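Local coordinates for protein probable amidase (Thermus thermophilus, PDB 2DC0) that is a probable amidase, a mixed alpha/beta protein of the amidase family built round a large mixed beta-sheet, at residues R102-A107 with H217-I222. Numbering follows the deposited sequence.
Sequences RRLREA and HFLTEI
Arg103 and Ile222 mark the closest approach of two helical segments, 102-107 near the end of helix 99-106 and 217-222 within helix 213-224, with their CA atoms 6.6 Å apart. The interface between them is small, burying 195 Å² in all, and no direct polar bond joins the two backbones.

Ile222 contributes the largest share. Its CG2 branch, anti to the backbone N, meets the methyl group of Ala107 (CG2 to CB 3.8 Å) and also lies 3.9 Å from the backbone O of Arg103. One turn earlier, Leu219 reaches the other helix through CD1, which touches CD2 of Leu104 at 3.9 Å; these two leucine side chains cross at about a right angle and meet through single methyl groups.

At the carbonyl of Ile222 the contact becomes polar. Arg103 is bent at its second torsion (chi2 -72°) and extended beyond it, which carries its aliphatic part past the carbonyl of Ile222, with CD 3.6 Å from O. The guanidinium lies oblique to that oxygen and reaches it through water: the water accepts from Arg103 NH1 at 3.1 Å and donates to Ile222 O at 2.7 Å. The bridge thus links a charged side chain on one helix to a backbone acceptor on the other, at one edge of the apolar contacts, away from the Leu104-Leu219 pair.

Around this pair, Ile222 also packs on Pro64, while the backbone of Ala107 is hydrogen-bonded to Leu65 in the same loop, so both segments engage the loop just ahead of strand 69-73. Leu219 continues the apolar layer to Leu3 of helix 3-11 and Pro208 of strand 206-210, which places helix 213-224 against helix 3-11 and strand 206-210 of the large mixed sheet.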
loop_
_atom_site.group_PDB
_atom_site.type_symbol
_atom_site.label_atom_id
_atom_site.label_comp_id
_atom_site.label_asym_id
_atom_site.label_seq_id
_atom_site.Cartn_x
_atom_site.Cartn_y
_atom_site.Cartn_z
ATOM N N ARG A 102 -27.278 -2.695 -3.824
ATOM C CA ARG A 102 -27.870 -3.986 -4.149
ATOM C C ARG A 102 -27.641 -4.951 -2.987
ATOM O O ARG A 102 -28.491 -5.790 -2.693
ATOM C CB ARG A 102 -27.245 -4.546 -5.430
ATOM C CG ARG A 102 -27.742 -5.931 -5.809
ATOM C CD ARG A 102 -27.230 -6.360 -7.181
ATOM N NE ARG A 102 -27.749 -5.504 -8.246
ATOM C CZ ARG A 102 -27.148 -4.404 -8.699
ATOM N NH1 ARG A 102 -25.989 -4.013 -8.185
ATOM N NH2 ARG A 102 -27.712 -3.689 -9.666
ATOM N N ARG A 103 -26.490 -4.829 -2.330
ATOM C CA ARG A 103 -26.177 -5.683 -1.188
ATOM C C ARG A 103 -27.207 -5.438 -0.092
ATOM O O ARG A 103 -27.721 -6.375 0.511
ATOM C CB ARG A 103 -24.778 -5.371 -0.647
ATOM C CG ARG A 103 -23.626 -5.969 -1.452
ATOM C CD ARG A 103 -23.547 -7.473 -1.249
ATOM N NE ARG A 103 -22.455 -8.089 -2.002
ATOM C CZ ARG A 103 -22.195 -9.393 -1.997
ATOM N NH1 ARG A 103 -22.947 -10.215 -1.277
ATOM N NH2 ARG A 103 -21.191 -9.881 -2.713
ATOM N N LEU A 104 -27.511 -4.167 0.155
ATOM C CA LEU A 104 -28.473 -3.808 1.184
ATOM C C LEU A 104 -29.887 -4.215 0.784
ATOM O O LEU A 104 -30.615 -4.813 1.577
ATOM C CB LEU A 104 -28.429 -2.301 1.452
ATOM C CG LEU A 104 -27.124 -1.715 2.010
ATOM C CD1 LEU A 104 -27.256 -0.207 2.084
ATOM C CD2 LEU A 104 -26.818 -2.292 3.389
ATOM N N ARG A 105 -30.273 -3.894 -0.446
ATOM C CA ARG A 105 -31.613 -4.227 -0.928
ATOM C C ARG A 105 -31.873 -5.733 -0.927
ATOM O O ARG A 105 -32.922 -6.185 -0.469
ATOM C CB ARG A 105 -31.833 -3.653 -2.336
ATOM C CG ARG A 105 -33.207 -3.962 -2.948
ATOM C CD ARG A 105 -33.383 -3.260 -4.294
ATOM N NE ARG A 105 -32.443 -3.742 -5.307
ATOM C CZ ARG A 105 -32.537 -4.921 -5.918
ATOM N NH1 ARG A 105 -33.535 -5.744 -5.625
ATOM N NH2 ARG A 105 -31.633 -5.280 -6.821
ATOM N N GLU A 106 -30.925 -6.516 -1.433
ATOM C CA GLU A 106 -31.130 -7.962 -1.456
ATOM C C GLU A 106 -31.163 -8.539 -0.044
ATOM O O GLU A 106 -31.655 -9.649 0.167
ATOM C CB GLU A 106 -30.048 -8.649 -2.290
ATOM C CG GLU A 106 -30.029 -8.182 -3.736
ATOM C CD GLU A 106 -29.209 -9.089 -4.628
ATOM O OE1 GLU A 106 -28.125 -9.524 -4.196
ATOM O OE2 GLU A 106 -29.644 -9.353 -5.762
ATOM N N ALA A 107 -30.641 -7.790 0.925
ATOM C CA ALA A 107 -30.661 -8.248 2.307
ATOM C C ALA A 107 -32.041 -7.961 2.902
ATOM O O ALA A 107 -32.348 -8.393 4.011
ATOM C CB ALA A 107 -29.572 -7.546 3.120
ATOM N N HIS A 217 -20.352 -3.442 12.502
ATOM C CA HIS A 217 -19.828 -4.752 12.129
ATOM C C HIS A 217 -20.876 -5.536 11.329
ATOM O O HIS A 217 -20.583 -6.109 10.281
ATOM C CB HIS A 217 -19.463 -5.543 13.387
ATOM C CG HIS A 217 -19.303 -7.014 13.151
ATOM N ND1 HIS A 217 -18.223 -7.549 12.479
ATOM C CD2 HIS A 217 -20.103 -8.059 13.470
ATOM C CE1 HIS A 217 -18.366 -8.860 12.396
ATOM N NE2 HIS A 217 -19.497 -9.195 12.990
ATOM N N PHE A 218 -22.096 -5.554 11.846
ATOM C CA PHE A 218 -23.210 -6.260 11.224
ATOM C C PHE A 218 -23.427 -5.809 9.786
ATOM O O PHE A 218 -23.501 -6.627 8.865
ATOM C CB PHE A 218 -24.479 -6.014 12.049
ATOM C CG PHE A 218 -25.719 -6.665 11.491
ATOM C CD1 PHE A 218 -25.765 -8.036 11.257
ATOM C CD2 PHE A 218 -26.857 -5.906 11.234
ATOM C CE1 PHE A 218 -26.928 -8.645 10.776
ATOM C CE2 PHE A 218 -28.027 -6.506 10.753
ATOM C CZ PHE A 218 -28.056 -7.879 10.525
ATOM N N LEU A 219 -23.515 -4.500 9.601
ATOM C CA LEU A 219 -23.738 -3.921 8.288
ATOM C C LEU A 219 -22.541 -4.089 7.351
ATOM O O LEU A 219 -22.714 -4.291 6.145
ATOM C CB LEU A 219 -24.083 -2.444 8.454
ATOM C CG LEU A 219 -24.996 -1.772 7.439
ATOM C CD1 LEU A 219 -26.260 -2.603 7.194
ATOM C CD2 LEU A 219 -25.360 -0.401 7.988
ATOM N N THR A 220 -21.329 -4.008 7.896
ATOM C CA THR A 220 -20.132 -4.157 7.074
ATOM C C THR A 220 -20.051 -5.571 6.492
ATOM O O THR A 220 -19.637 -5.746 5.353
ATOM C CB THR A 220 -18.844 -3.823 7.883
ATOM O OG1 THR A 220 -18.885 -2.451 8.296
ATOM C CG2 THR A 220 -17.598 -4.035 7.029
ATOM N N GLU A 221 -20.459 -6.578 7.262
ATOM C CA GLU A 221 -20.436 -7.950 6.757
ATOM C C GLU A 221 -21.389 -8.060 5.568
ATOM O O GLU A 221 -21.061 -8.670 4.548
ATOM C CB GLU A 221 -20.867 -8.945 7.836
ATOM C CG GLU A 221 -19.885 -9.102 8.984
ATOM C CD GLU A 221 -20.277 -10.242 9.907
ATOM O OE1 GLU A 221 -21.458 -10.295 10.311
ATOM O OE2 GLU A 221 -19.407 -11.074 10.241
ATOM N N ILE A 222 -22.567 -7.457 5.701
ATOM C CA ILE A 222 -23.561 -7.484 4.636
ATOM C C ILE A 222 -23.067 -6.708 3.421
ATOM O O ILE A 222 -23.216 -7.157 2.287
ATOM C CB ILE A 222 -24.909 -6.875 5.106
ATOM C CG1 ILE A 222 -25.464 -7.674 6.289
ATOM C CG2 ILE A 222 -25.900 -6.843 3.956
ATOM C CD1 ILE A 222 -25.746 -9.183 6.059
HETATM O O HOH W 1 -24.400 -9.401 1.321
#